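Local coordinates for protein phosphoribosylglycinamide synthetase (Anaerococcus prevotii, PDB 4DIM) that probably acts as an ATP-dependent ligase of the ATP-grasp superfamily, nominally a phosphoribosylglycinamide synthetase, at residues L20-A25 with E296-I301; G74-C79 with S303-E308; V129-N134 with K181-I186; P146-A151 with I160-K165; N343-D348 with D392-N397. All blocks are in the same frame, centred on the assembly; numbering follows the deposited sequence.

Contact 1: L20-A25 with E296-I301; sequences LGLYKA and EYYKMI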
# COMPACT_ATOMS: atom_id res chain seq x y z
N LEU A 20 12.79 -5.23 2.96
CA LEU A 20 14.06 -5.82 2.56
C LEU A 20 14.19 -6.13 1.07
O LEU A 20 15.31 -6.38 0.63
CB LEU A 20 14.44 -7.07 3.41
CG LEU A 20 13.63 -8.36 3.42
CD1 LEU A 20 13.55 -9.06 2.01
CD2 LEU A 20 14.25 -9.34 4.44
N GLY A 21 13.11 -6.09 0.31
CA GLY A 21 13.14 -6.39 -1.11
C GLY A 21 13.85 -5.34 -1.93
O GLY A 21 14.57 -5.63 -2.89
N LEU A 22 13.64 -4.10 -1.53
CA LEU A 22 14.28 -3.00 -2.19
C LEU A 22 15.76 -2.91 -1.82
O LEU A 22 16.58 -2.53 -2.66
CB LEU A 22 13.53 -1.75 -1.83
CG LEU A 22 13.90 -0.50 -2.49
CD1 LEU A 22 13.70 -0.59 -4.00
CD2 LEU A 22 13.09 0.59 -1.94
N TYR A 23 16.13 -3.31 -0.59
CA TYR A 23 17.53 -3.38 -0.16
C TYR A 23 18.24 -4.49 -0.92
O TYR A 23 19.39 -4.35 -1.32
CB TYR A 23 17.63 -3.61 1.36
CG TYR A 23 17.36 -2.38 2.19
CD1 TYR A 23 18.39 -1.48 2.50
CD2 TYR A 23 16.10 -2.12 2.69
CE1 TYR A 23 18.14 -0.33 3.25
CE2 TYR A 23 15.84 -0.97 3.45
CZ TYR A 23 16.88 -0.10 3.76
OH TYR A 23 16.65 1.05 4.46
N LYS A 24 17.55 -5.60 -1.13
CA LYS A 24 18.10 -6.75 -1.84
C LYS A 24 18.33 -6.40 -3.32
O LYS A 24 19.39 -6.69 -3.87
CB LYS A 24 17.14 -7.95 -1.69
CG LYS A 24 17.78 -9.29 -2.06
CD LYS A 24 16.78 -10.37 -2.45
CE LYS A 24 16.62 -10.53 -3.95
NZ LYS A 24 15.64 -11.59 -4.32
N ALA A 25 17.35 -5.76 -3.95
CA ALA A 25 17.41 -5.37 -5.36
C ALA A 25 18.51 -4.37 -5.61
O ALA A 25 19.31 -4.55 -6.53
CB ALA A 25 16.08 -4.80 -5.80
N GLU A 296 11.20 -7.72 -12.64
CA GLU A 296 11.95 -7.31 -11.45
C GLU A 296 11.53 -5.86 -11.13
O GLU A 296 12.05 -4.90 -11.71
CB GLU A 296 13.45 -7.44 -11.72
CG GLU A 296 13.87 -8.88 -11.97
CD GLU A 296 15.34 -9.04 -12.24
OE1 GLU A 296 15.78 -8.82 -13.39
OE2 GLU A 296 16.08 -9.36 -11.27
N TYR A 297 10.52 -5.74 -10.29
CA TYR A 297 9.84 -4.51 -9.95
C TYR A 297 10.56 -3.72 -8.88
O TYR A 297 10.62 -2.50 -9.01
CB TYR A 297 8.43 -4.88 -9.53
CG TYR A 297 7.49 -3.72 -9.39
CD1 TYR A 297 7.30 -2.82 -10.43
CD2 TYR A 297 6.66 -3.60 -8.27
CE1 TYR A 297 6.36 -1.80 -10.34
CE2 TYR A 297 5.76 -2.55 -8.15
CZ TYR A 297 5.59 -1.67 -9.20
OH TYR A 297 4.64 -0.69 -9.12
N TYR A 298 11.21 -4.36 -7.88
CA TYR A 298 12.07 -3.60 -6.97
C TYR A 298 13.21 -2.99 -7.70
O TYR A 298 13.72 -1.98 -7.23
CB TYR A 298 12.62 -4.44 -5.83
CG TYR A 298 11.61 -4.90 -4.81
CD1 TYR A 298 11.01 -4.00 -3.92
CD2 TYR A 298 11.27 -6.25 -4.68
CE1 TYR A 298 10.10 -4.43 -2.96
CE2 TYR A 298 10.35 -6.68 -3.74
CZ TYR A 298 9.83 -5.79 -2.83
OH TYR A 298 9.04 -6.29 -1.82
N LYS A 299 13.67 -3.60 -8.80
CA LYS A 299 14.77 -3.08 -9.61
C LYS A 299 14.32 -1.90 -10.41
O LYS A 299 15.09 -0.99 -10.59
CB LYS A 299 15.36 -4.15 -10.53
CG LYS A 299 16.24 -5.11 -9.76
CD LYS A 299 17.00 -6.03 -10.65
CE LYS A 299 17.85 -6.95 -9.82
NZ LYS A 299 18.54 -7.97 -10.64
N MSE A 300 13.05 -1.90 -10.84
CA MSE A 300 12.44 -0.78 -11.57
C MSE A 300 12.30 0.40 -10.64
O MSE A 300 12.61 1.53 -11.02
CB MSE A 300 11.05 -1.16 -12.15
CG MSE A 300 11.12 -2.06 -13.35
SE MSE A 300 9.47 -2.87 -13.84
CE MSE A 300 8.56 -1.22 -14.28
N ILE A 301 11.93 0.11 -9.37
CA ILE A 301 11.80 1.16 -8.34
C ILE A 301 13.18 1.77 -8.03
O ILE A 301 13.31 2.99 -8.03
CB ILE A 301 11.13 0.58 -7.10
CG1 ILE A 301 9.65 0.26 -7.40
CG2 ILE A 301 11.25 1.54 -5.91
CD1 ILE A 301 8.98 -0.57 -6.35

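Contact 2: G74-C79 with S303-E308; sequences GAATCC and SMAISE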
# COMPACT_ATOMS: atom_id res chain seq x y z
N GLY A 74 19.91 9.07 -5.45
CA GLY A 74 18.46 8.94 -5.39
C GLY A 74 17.95 8.61 -4.00
O GLY A 74 18.71 8.42 -3.05
N ALA A 75 16.63 8.53 -3.88
CA ALA A 75 15.98 8.11 -2.64
C ALA A 75 14.71 7.35 -2.96
O ALA A 75 14.08 7.54 -4.01
CB ALA A 75 15.69 9.27 -1.71
N ALA A 76 14.39 6.41 -2.09
CA ALA A 76 13.23 5.58 -2.30
C ALA A 76 12.61 5.18 -0.99
O ALA A 76 13.24 5.23 0.05
CB ALA A 76 13.63 4.35 -3.10
N THR A 77 11.35 4.86 -1.05
CA THR A 77 10.57 4.36 0.08
C THR A 77 9.71 3.34 -0.52
O THR A 77 9.57 3.30 -1.74
CB THR A 77 9.81 5.47 0.84
OG1 THR A 77 9.37 4.94 2.11
CG2 THR A 77 8.63 6.01 0.08
N CYS A 78 9.19 2.47 0.30
CA CYS A 78 8.36 1.41 -0.22
C CYS A 78 7.57 0.81 0.92
O CYS A 78 7.96 0.96 2.08
CB CYS A 78 9.23 0.38 -0.97
SG CYS A 78 9.60 -1.15 -0.06
N CYS A 79 6.38 0.31 0.60
CA CYS A 79 5.48 -0.46 1.45
C CYS A 79 4.87 0.30 2.63
O CYS A 79 4.05 -0.31 3.32
CB CYS A 79 6.20 -1.73 1.91
SG CYS A 79 6.68 -2.83 0.53
N SER A 303 16.18 1.54 -9.68
CA SER A 303 16.84 2.16 -10.84
C SER A 303 16.20 3.52 -11.16
O SER A 303 16.92 4.45 -11.47
CB SER A 303 16.78 1.26 -12.07
OG SER A 303 15.46 1.13 -12.59
N MSE A 304 14.87 3.63 -11.09
CA MSE A 304 14.19 4.90 -11.36
C MSE A 304 14.68 5.95 -10.40
O MSE A 304 15.06 7.05 -10.83
CB MSE A 304 12.67 4.73 -11.24
CG MSE A 304 11.87 5.95 -11.76
SE MSE A 304 9.98 5.57 -12.02
CE MSE A 304 9.57 4.85 -10.29
N ALA A 305 14.68 5.59 -9.08
CA ALA A 305 15.13 6.46 -7.98
C ALA A 305 16.44 7.11 -8.28
O ALA A 305 16.54 8.32 -8.11
CB ALA A 305 15.27 5.67 -6.67
N ILE A 306 17.45 6.31 -8.69
CA ILE A 306 18.83 6.83 -8.92
C ILE A 306 19.03 7.52 -10.31
O ILE A 306 20.18 7.67 -10.75
CB ILE A 306 19.92 5.72 -8.70
CG1 ILE A 306 19.81 4.55 -9.72
CG2 ILE A 306 19.84 5.19 -7.28
CD1 ILE A 306 21.04 3.67 -9.84
N SER A 307 17.92 7.95 -10.98
CA SER A 307 17.93 8.64 -12.28
C SER A 307 18.40 7.70 -13.41
O SER A 307 19.12 8.13 -14.31
CB SER A 307 18.75 9.93 -12.21
OG SER A 307 18.21 10.94 -13.05
N GLU A 308 17.97 6.41 -13.36
CA GLU A 308 18.21 5.43 -14.43
C GLU A 308 16.84 4.98 -14.99
O GLU A 308 15.78 5.39 -14.49
CB GLU A 308 19.06 4.23 -13.96
CG GLU A 308 20.50 4.58 -13.61
CD GLU A 308 21.34 5.21 -14.70
OE1 GLU A 308 22.24 6.01 -14.35
OE2 GLU A 308 21.10 4.93 -15.90

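Contact 3: V129-N134 with K181-I186; sequences VVRNEN and KRDYCI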
# COMPACT_ATOMS: atom_id res chain seq x y z
N VAL A 129 -18.25 19.59 3.20
CA VAL A 129 -17.85 20.13 4.52
C VAL A 129 -18.96 21.11 5.02
O VAL A 129 -18.82 22.32 4.94
CB VAL A 129 -16.42 20.77 4.53
CG1 VAL A 129 -15.33 19.72 4.77
CG2 VAL A 129 -16.11 21.55 3.24
N VAL A 130 -20.08 20.53 5.48
CA VAL A 130 -21.27 21.21 6.00
C VAL A 130 -20.99 21.97 7.34
O VAL A 130 -20.18 21.52 8.15
CB VAL A 130 -22.44 20.18 6.16
CG1 VAL A 130 -22.04 18.95 6.98
CG2 VAL A 130 -23.69 20.80 6.76
N ARG A 131 -21.66 23.12 7.57
CA ARG A 131 -21.56 23.92 8.83
C ARG A 131 -22.95 24.16 9.51
O ARG A 131 -22.96 24.63 10.64
CB ARG A 131 -20.82 25.27 8.60
CG ARG A 131 -19.31 25.12 8.75
CD ARG A 131 -18.46 26.24 8.16
NE ARG A 131 -17.03 25.91 8.24
CZ ARG A 131 -16.03 26.72 7.87
NH1 ARG A 131 -16.29 27.93 7.38
NH2 ARG A 131 -14.77 26.32 7.98
N ASN A 132 -24.09 23.77 8.86
CA ASN A 132 -25.46 23.95 9.40
C ASN A 132 -26.50 23.02 8.72
O ASN A 132 -26.25 22.54 7.61
CB ASN A 132 -25.93 25.42 9.24
CG ASN A 132 -25.63 26.00 7.87
OD1 ASN A 132 -26.24 25.60 6.88
ND2 ASN A 132 -24.64 26.89 7.76
N GLU A 133 -27.69 22.84 9.34
CA GLU A 133 -28.79 21.99 8.82
C GLU A 133 -29.21 22.34 7.36
O GLU A 133 -29.65 21.46 6.62
CB GLU A 133 -30.03 22.08 9.73
CG GLU A 133 -29.87 21.38 11.08
CD GLU A 133 -30.90 20.32 11.44
OE1 GLU A 133 -30.71 19.65 12.49
OE2 GLU A 133 -31.89 20.15 10.69
N ASN A 134 -29.05 23.61 6.97
CA ASN A 134 -29.38 24.09 5.62
C ASN A 134 -28.30 23.67 4.63
O ASN A 134 -28.63 23.26 3.52
CB ASN A 134 -29.53 25.62 5.62
CG ASN A 134 -30.66 26.09 6.51
OD1 ASN A 134 -30.47 26.46 7.69
ND2 ASN A 134 -31.86 26.09 5.95
N LYS A 181 -15.15 19.15 18.45
CA LYS A 181 -14.70 20.47 18.93
C LYS A 181 -14.76 21.53 17.82
O LYS A 181 -14.71 22.72 18.14
CB LYS A 181 -13.26 20.38 19.46
CG LYS A 181 -13.13 19.66 20.80
CD LYS A 181 -11.70 19.23 21.08
CE LYS A 181 -11.22 17.99 20.29
NZ LYS A 181 -10.57 18.29 18.97
N ARG A 182 -14.91 21.09 16.56
CA ARG A 182 -14.93 21.96 15.39
C ARG A 182 -16.33 22.55 15.20
O ARG A 182 -17.26 22.10 15.86
CB ARG A 182 -14.53 21.14 14.11
CG ARG A 182 -13.33 20.19 14.23
CD ARG A 182 -12.06 20.76 13.64
NE ARG A 182 -10.88 19.92 13.85
CZ ARG A 182 -10.17 19.84 14.98
NH1 ARG A 182 -10.55 20.51 16.06
NH2 ARG A 182 -9.11 19.05 15.05
N ASP A 183 -16.49 23.53 14.28
CA ASP A 183 -17.85 24.04 13.96
C ASP A 183 -18.41 23.31 12.73
O ASP A 183 -19.50 23.66 12.28
CB ASP A 183 -17.88 25.57 13.72
CG ASP A 183 -17.35 26.11 12.38
OD1 ASP A 183 -17.34 27.36 12.20
OD2 ASP A 183 -16.94 25.28 11.52
N TYR A 184 -17.69 22.32 12.19
CA TYR A 184 -18.15 21.65 10.99
C TYR A 184 -18.10 20.15 11.13
O TYR A 184 -17.49 19.58 12.03
CB TYR A 184 -17.36 22.12 9.78
CG TYR A 184 -15.92 21.69 9.77
CD1 TYR A 184 -15.50 20.58 9.04
CD2 TYR A 184 -14.96 22.39 10.50
CE1 TYR A 184 -14.18 20.14 9.08
CE2 TYR A 184 -13.64 21.95 10.55
CZ TYR A 184 -13.24 20.83 9.82
OH TYR A 184 -11.93 20.42 9.85
N CYS A 185 -18.77 19.55 10.18
CA CYS A 185 -19.07 18.16 9.96
C CYS A 185 -18.70 17.77 8.53
O CYS A 185 -18.55 18.63 7.65
CB CYS A 185 -20.56 17.96 10.19
SG CYS A 185 -20.96 16.72 11.43
N ILE A 186 -18.63 16.47 8.27
CA ILE A 186 -18.44 15.98 6.92
C ILE A 186 -19.59 15.05 6.67
O ILE A 186 -19.89 14.16 7.48
CB ILE A 186 -17.03 15.38 6.63
CG1 ILE A 186 -16.03 16.55 6.45
CG2 ILE A 186 -17.03 14.51 5.36
CD1 ILE A 186 -14.60 16.18 6.45

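Contact 4: P146-A151 with I160-K165; sequences PVIVKA and IYIAKK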
# COMPACT_ATOMS: atom_id res chain seq x y z
N PRO A 146 -26.74 5.87 0.56
CA PRO A 146 -26.62 6.30 1.96
C PRO A 146 -25.40 7.17 2.17
O PRO A 146 -24.54 7.28 1.30
CB PRO A 146 -26.50 4.98 2.74
CG PRO A 146 -26.18 3.90 1.74
CD PRO A 146 -26.26 4.49 0.36
N VAL A 147 -25.35 7.83 3.30
CA VAL A 147 -24.25 8.71 3.64
C VAL A 147 -23.78 8.41 5.02
O VAL A 147 -24.46 7.75 5.81
CB VAL A 147 -24.57 10.21 3.49
CG1 VAL A 147 -24.56 10.65 2.04
CG2 VAL A 147 -25.90 10.55 4.15
N ILE A 148 -22.57 8.86 5.26
CA ILE A 148 -21.89 8.83 6.54
C ILE A 148 -21.83 10.26 7.03
O ILE A 148 -21.62 11.17 6.22
CB ILE A 148 -20.50 8.23 6.35
CG1 ILE A 148 -20.58 6.72 6.21
CG2 ILE A 148 -19.58 8.66 7.46
CD1 ILE A 148 -20.55 5.93 7.51
N VAL A 149 -22.00 10.46 8.34
CA VAL A 149 -21.81 11.75 9.01
C VAL A 149 -20.69 11.55 9.96
O VAL A 149 -20.72 10.63 10.78
CB VAL A 149 -23.02 12.33 9.72
CG1 VAL A 149 -22.74 13.77 10.05
CG2 VAL A 149 -24.28 12.21 8.85
N LYS A 150 -19.68 12.38 9.85
CA LYS A 150 -18.49 12.18 10.64
C LYS A 150 -17.79 13.43 10.94
O LYS A 150 -17.99 14.45 10.30
CB LYS A 150 -17.52 11.21 9.93
CG LYS A 150 -17.16 11.58 8.50
CD LYS A 150 -16.24 10.54 7.94
CE LYS A 150 -15.75 10.88 6.56
NZ LYS A 150 -14.41 10.28 6.31
N ALA A 151 -16.97 13.33 11.99
CA ALA A 151 -16.17 14.40 12.54
C ALA A 151 -14.78 14.20 12.05
O ALA A 151 -14.37 13.10 11.71
CB ALA A 151 -16.24 14.35 14.06
N ILE A 160 -18.15 7.61 13.32
CA ILE A 160 -18.98 7.62 12.11
C ILE A 160 -20.45 7.35 12.45
O ILE A 160 -20.76 6.71 13.46
CB ILE A 160 -18.48 6.62 11.03
CG1 ILE A 160 -18.46 5.13 11.53
CG2 ILE A 160 -17.10 7.02 10.51
CD1 ILE A 160 -18.51 4.00 10.36
N TYR A 161 -21.34 7.85 11.59
CA TYR A 161 -22.78 7.66 11.70
C TYR A 161 -23.34 7.33 10.33
O TYR A 161 -23.56 8.25 9.54
CB TYR A 161 -23.48 8.92 12.26
CG TYR A 161 -23.36 9.11 13.76
CD1 TYR A 161 -24.46 8.95 14.59
CD2 TYR A 161 -22.16 9.52 14.33
CE1 TYR A 161 -24.37 9.15 15.97
CE2 TYR A 161 -22.06 9.74 15.71
CZ TYR A 161 -23.16 9.56 16.53
OH TYR A 161 -23.03 9.76 17.89
N ILE A 162 -23.60 6.02 10.06
CA ILE A 162 -24.19 5.58 8.79
C ILE A 162 -25.65 6.06 8.76
O ILE A 162 -26.35 5.97 9.78
CB ILE A 162 -24.07 4.05 8.61
CG1 ILE A 162 -22.60 3.59 8.60
CG2 ILE A 162 -24.74 3.61 7.31
CD1 ILE A 162 -22.37 2.25 9.15
N ALA A 163 -26.09 6.59 7.62
CA ALA A 163 -27.44 7.11 7.49
C ALA A 163 -28.12 6.60 6.22
O ALA A 163 -27.89 7.13 5.12
CB ALA A 163 -27.40 8.62 7.48
N LYS A 164 -29.03 5.62 6.40
CA LYS A 164 -29.81 5.01 5.31
C LYS A 164 -30.88 6.00 4.79
O LYS A 164 -31.04 6.14 3.57
CB LYS A 164 -30.48 3.71 5.80
CG LYS A 164 -29.50 2.61 6.25
CD LYS A 164 -30.17 1.61 7.20
CE LYS A 164 -29.18 0.63 7.78
NZ LYS A 164 -29.85 -0.39 8.62
N LYS A 165 -31.57 6.72 5.73
CA LYS A 165 -32.61 7.72 5.44
C LYS A 165 -32.35 9.09 6.15
O LYS A 165 -31.67 9.15 7.18
CB LYS A 165 -34.01 7.17 5.84
CG LYS A 165 -34.12 6.68 7.30
CD LYS A 165 -35.54 6.79 7.88
CE LYS A 165 -35.59 6.56 9.38
NZ LYS A 165 -35.32 5.15 9.76

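Contact 5: N343-D348 with D392-N397; sequences NSNAKD and DVIINN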
# COMPACT_ATOMS: atom_id res chain seq x y z
N ASN A 343 8.58 -26.79 9.28
CA ASN A 343 8.16 -26.72 7.89
C ASN A 343 8.55 -28.02 7.20
O ASN A 343 9.70 -28.17 6.78
CB ASN A 343 8.79 -25.51 7.17
CG ASN A 343 8.40 -25.39 5.72
OD1 ASN A 343 7.52 -26.09 5.23
ND2 ASN A 343 9.05 -24.53 4.99
N SER A 344 7.58 -28.93 7.03
CA SER A 344 7.83 -30.23 6.40
C SER A 344 7.58 -30.20 4.87
O SER A 344 7.53 -31.26 4.25
CB SER A 344 6.98 -31.31 7.07
OG SER A 344 5.58 -31.16 6.92
N ASN A 345 7.51 -29.00 4.26
CA ASN A 345 7.25 -28.87 2.82
C ASN A 345 8.48 -29.06 1.98
O ASN A 345 9.55 -28.57 2.32
CB ASN A 345 6.67 -27.49 2.49
CG ASN A 345 5.32 -27.31 3.08
OD1 ASN A 345 4.43 -28.09 2.77
ND2 ASN A 345 5.14 -26.34 3.95
N ALA A 346 8.29 -29.66 0.80
CA ALA A 346 9.36 -29.91 -0.15
C ALA A 346 9.69 -28.70 -1.04
O ALA A 346 8.83 -27.85 -1.30
CB ALA A 346 8.98 -31.10 -1.03
N LYS A 347 10.94 -28.67 -1.55
CA LYS A 347 11.46 -27.67 -2.50
C LYS A 347 10.59 -27.62 -3.76
O LYS A 347 10.38 -28.67 -4.39
CB LYS A 347 12.92 -27.99 -2.90
CG LYS A 347 13.92 -27.83 -1.76
CD LYS A 347 14.65 -29.13 -1.40
CE LYS A 347 15.50 -29.00 -0.16
NZ LYS A 347 14.71 -29.13 1.10
N ASP A 348 10.07 -26.43 -4.11
CA ASP A 348 9.16 -26.26 -5.23
C ASP A 348 9.33 -24.87 -5.84
O ASP A 348 9.26 -23.87 -5.13
CB ASP A 348 7.73 -26.46 -4.70
CG ASP A 348 6.58 -26.47 -5.70
OD1 ASP A 348 6.83 -26.24 -6.91
OD2 ASP A 348 5.43 -26.71 -5.27
N ASP A 392 -3.00 -24.37 0.71
CA ASP A 392 -3.59 -25.19 1.79
C ASP A 392 -2.70 -26.35 2.19
O ASP A 392 -2.73 -26.75 3.35
CB ASP A 392 -4.93 -25.76 1.38
CG ASP A 392 -6.05 -24.75 1.28
OD1 ASP A 392 -5.80 -23.54 1.60
OD2 ASP A 392 -7.17 -25.14 0.86
N VAL A 393 -1.94 -26.90 1.24
CA VAL A 393 -1.02 -28.00 1.49
C VAL A 393 0.18 -27.50 2.30
O VAL A 393 0.68 -28.23 3.16
CB VAL A 393 -0.57 -28.67 0.16
CG1 VAL A 393 0.54 -29.69 0.41
CG2 VAL A 393 -1.75 -29.33 -0.54
N ILE A 394 0.66 -26.26 2.01
CA ILE A 394 1.83 -25.63 2.66
C ILE A 394 1.53 -25.44 4.16
O ILE A 394 2.18 -26.07 4.98
CB ILE A 394 2.22 -24.29 1.93
CG1 ILE A 394 2.74 -24.59 0.50
CG2 ILE A 394 3.30 -23.47 2.70
CD1 ILE A 394 2.89 -23.31 -0.42
N ILE A 395 0.53 -24.63 4.47
CA ILE A 395 0.07 -24.33 5.84
C ILE A 395 -0.18 -25.57 6.69
O ILE A 395 0.07 -25.55 7.91
CB ILE A 395 -1.24 -23.50 5.76
CG1 ILE A 395 -0.96 -22.07 5.34
CG2 ILE A 395 -2.05 -23.53 7.07
CD1 ILE A 395 -0.35 -21.17 6.45
N ASN A 396 -0.79 -26.59 6.09
CA ASN A 396 -1.09 -27.85 6.78
C ASN A 396 0.20 -28.63 7.12
O ASN A 396 0.14 -29.54 7.93
CB ASN A 396 -2.05 -28.74 5.97
CG ASN A 396 -3.46 -28.27 5.85
OD1 ASN A 396 -3.83 -27.18 6.29
ND2 ASN A 396 -4.32 -29.12 5.30
N ASN A 397 1.35 -28.25 6.51
CA ASN A 397 2.69 -28.79 6.76
C ASN A 397 3.58 -27.76 7.47
O ASN A 397 4.80 -27.89 7.42
CB ASN A 397 3.32 -29.25 5.44
CG ASN A 397 2.78 -30.58 4.94
OD1 ASN A 397 3.14 -31.64 5.48
ND2 ASN A 397 1.88 -30.55 3.96

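Contact 1: L20-A25 with E296-I301
The Tyr-298 ring lies flat against the backbone of Gly-21 and Leu-22: the Gly-21 carbonyl carbon sits over the middle of one face, and Leu-22 N stands above the same face nearer the rim. Gly-21 is the last glycine of what looks like a Rossmann-type GxGxxG turn and lies in the first turns of helix 20-29. The axes of 20-25 and 297-301 cross at 77°, 8.6 Å apart at their closest. Gly-21 CA makes a CH-pi contact, 3.8 Å from the Tyr-298 ring centroid and 11° off its normal. With no beta carbon on Gly-21, the ring can come down onto the helix backbone. Having CG anti to its carbonyl carbon (chi1 -69°) carries the Tyr-298 ring across to helix 20-29, and its OH is hydrogen-bonded to Glu-287. A leucine in place of Tyr-298 would probably leave the Gly-21 backbone without its flat cover and Glu-287 without its hydroxyl partner. Alongside, Ala-25 CB meets Tyr-298 CB at 3.5 Å, with Lys-299 CG 4.0 Å from the same Ala-25 CB. Further along helix 297-305, Leu-22 and Ile-301 cross almost at right angles, Leu-22 CD1 reaching Ile-301 CG2 at 3.8 Å.

Contact 2: G74-C79 with S303-E308
Gly-74 lies with its bare backbone against the end of a helix: its CA is 3.4 Å from Ala-305 O, a CA-H...O contact with an angle of 131° at the hydrogen. A beta carbon on Gly-74 would run into that carbonyl and the following Ile-306 N, so it is the missing side chain that lets strand and helix end come this close. Gly-74 CA and Ile-306 CA are 4.1 Å apart. The helix stops here in a Schellman motif. Ser-307, with positive phi, is its C-prime residue; Glu-308 N bonds back to Ser-303 O at 2.9 Å, and Ser-307 N to Met-304 O at 3.0 Å. Further along, the Ala-305 methyl does the touching: Ala-305 CB points at the strand and approaches Ala-75 O at 3.5 Å and Ala-76 CB at 4.1 Å. Ala-75 turns its own methyl the other way, onto Leu-87 and Ile-90 of helix 84-94. Strand 74-76 is one edge strand of the four-stranded parallel sheet, bonded to strand 9-13. It lies between two helices, 84-94 on the Ala-75 face and 297-305 on the other, where Ala-305 and Ile-306 also touch Leu-10 of strand 9-13.

Contact 3: V129-N134 with K181-I186
Val-130 O takes the one clear hydrogen bond between 129-134 and 181-186, from Cys-185 N at 3.2 Å. It is nearly straight (172° at the hydrogen), and the donor stands almost along the C=O axis. One residue back, Val-129 CA makes a CA-H...O contact with Cys-185 O at 3.5 Å. Farther out is a charged pair: Arg-131 NE and Asp-183 OD2 form a salt bridge at 3.3 Å, but the carboxylate oxygen stands off the plane of the guanidinium, where none of its N-H bonds is aimed, so the attraction is one of charge alone. The two flat groups, at an exposed surface, are turned 66° apart. Tyr-184 CB comes to the guanidinium near its plane and touches Arg-131 CG at 3.7 Å. From there the ring turns away, because CG sits between the backbone N and the carbonyl carbon (chi1 68°), and its OH is hydrogen-bonded to Tyr-111 OH, with a weak bond to Thr-152 besides. Asn-132 is an N-cap residue: its OD1 accepts from Glu-135 N at the start of helix 133-141. Apolar contacts fill in the rest. Val-129 CG1 and Ile-186 CG1 lie side by side at 3.7 Å, and Val-130 CG1 rests on Cys-185 CB, where both side chains also touch Phe-173 of helix 166-179. The two chains run antiparallel here, carrying on the pairing of strands 127-128 and 186-189 at the margin of a four-stranded antiparallel sheet backed by helices, the small alpha/beta lobe expected within an ATP-grasp domain.

Contact 4: P146-A151 with I160-K165
Four backbone hydrogen bonds tie Val-147 to Ala-163 and Val-149 to Tyr-161. Val-147 N gives to Ala-163 O at 3.2 Å, and Ala-163 N returns a bond to Val-147 O at 2.7 Å. Val-149 N reaches Tyr-161 O at 3.0 Å, whereas the partner bond from Tyr-161 N to Val-149 O is weak, bent to 126°. Ile-148 and Ile-162 form the non-hydrogen-bonded pair between them; there Ile-148 CA adds a CA-H...O contact to Tyr-161 O at 3.5 Å. The apolar contacts divide between two faces. On one, Ile-148 CD1 is the atom that does the touching: with chi2 at -87° it folds across the neighbouring strand onto Ile-162 CG1. Ile-148 CD1 also lies 4.0 Å from Ile-160 CD1. On the other, Val-147 CG2 meets Ala-163 CB at 4.1 Å, and Val-149 CB stands 4.3 Å from Tyr-161 CB. This second face turns to helix 166-179: Val-149 and Tyr-161 both touch Thr-176, and the Tyr-161 hydroxyl is hydrogen-bonded to Glu-175. At the far end Pro-146, preceded by a cis peptide, lays its CB against Ala-163 O. Strands 147-150 and 161-163 make an antiparallel beta hairpin, with 161-163 at one edge of its sheet. Residues 155-159 of the connecting loop are not modelled, probably because they are mobile, consistent with the glycine-rich loop that closes over the ATP phosphates in ATP-grasp enzymes.

Contact 5: N343-D348 with D392-N397
An Asx turn at Asn-343 shapes the loop that meets the C-terminal part of helix 384-395: Asn-343 OD1 accepts from Asn-345 N at 3.1 Å, and the loop then bonds to Ile-394 and Asn-397. Asn-345 ND2 donates to Ile-394 O at 3.1 Å, nearly straight at 170°, with the acceptor in the plane of the amide. Asn-397 N also bonds to Ile-394 O, from the opposite face of that carbonyl, leaving the oxygen gripped by two donors. Asn-345 ND2 has a weak second bond back to Asn-343 OD1. The loop joins strands 336-343 and 351-356, the latter at the margin of the eight-stranded antiparallel sheet, and Ile-394 rests on that sheet through Ile-351, Ile-354, Ile-377 and Val-379. An alanine at Asn-345 would probably cost Ile-394 O its donor from the loop, leaving it the bond from Asn-397 N, and weaken the tie between loop and helix end, which would then rest on Ser-344. Ser-344 N bonds to Asn-397 O at 3.0 Å, while Ser-344 OG lies 2.9 Å from Asn-397 OD1. Asn-397 turns its amide 75° from that of Asn-345 and back to the helix, where Asn-397 ND2 bonds to Val-393 O at 2.7 Å.

Contacts 1 and 2 share helix 297-305 and have centres about 9 Å apart; Leu-22 of contact 1 touches Ala-76 and Cys-78 of contact 2. Their segments alternate along the chain and together seat that helix against the N-terminal parallel-sheet domain. Contacts 3 and 4, centres about 13 Å apart, lie in one four-stranded antiparallel sheet, where Ile-186 N probably bonds to Lys-150 O. Contact 4 nests in contact 3, and both in the loops closed by contacts 1 and 2, so the ATP-grasp lobe is an excursion; contacts 4 and 3 have centres about 42 and 46 Å from that of contact 1. Contact 5 comes later, in the C-terminal region, its centre about 27 Å from that of contact 1.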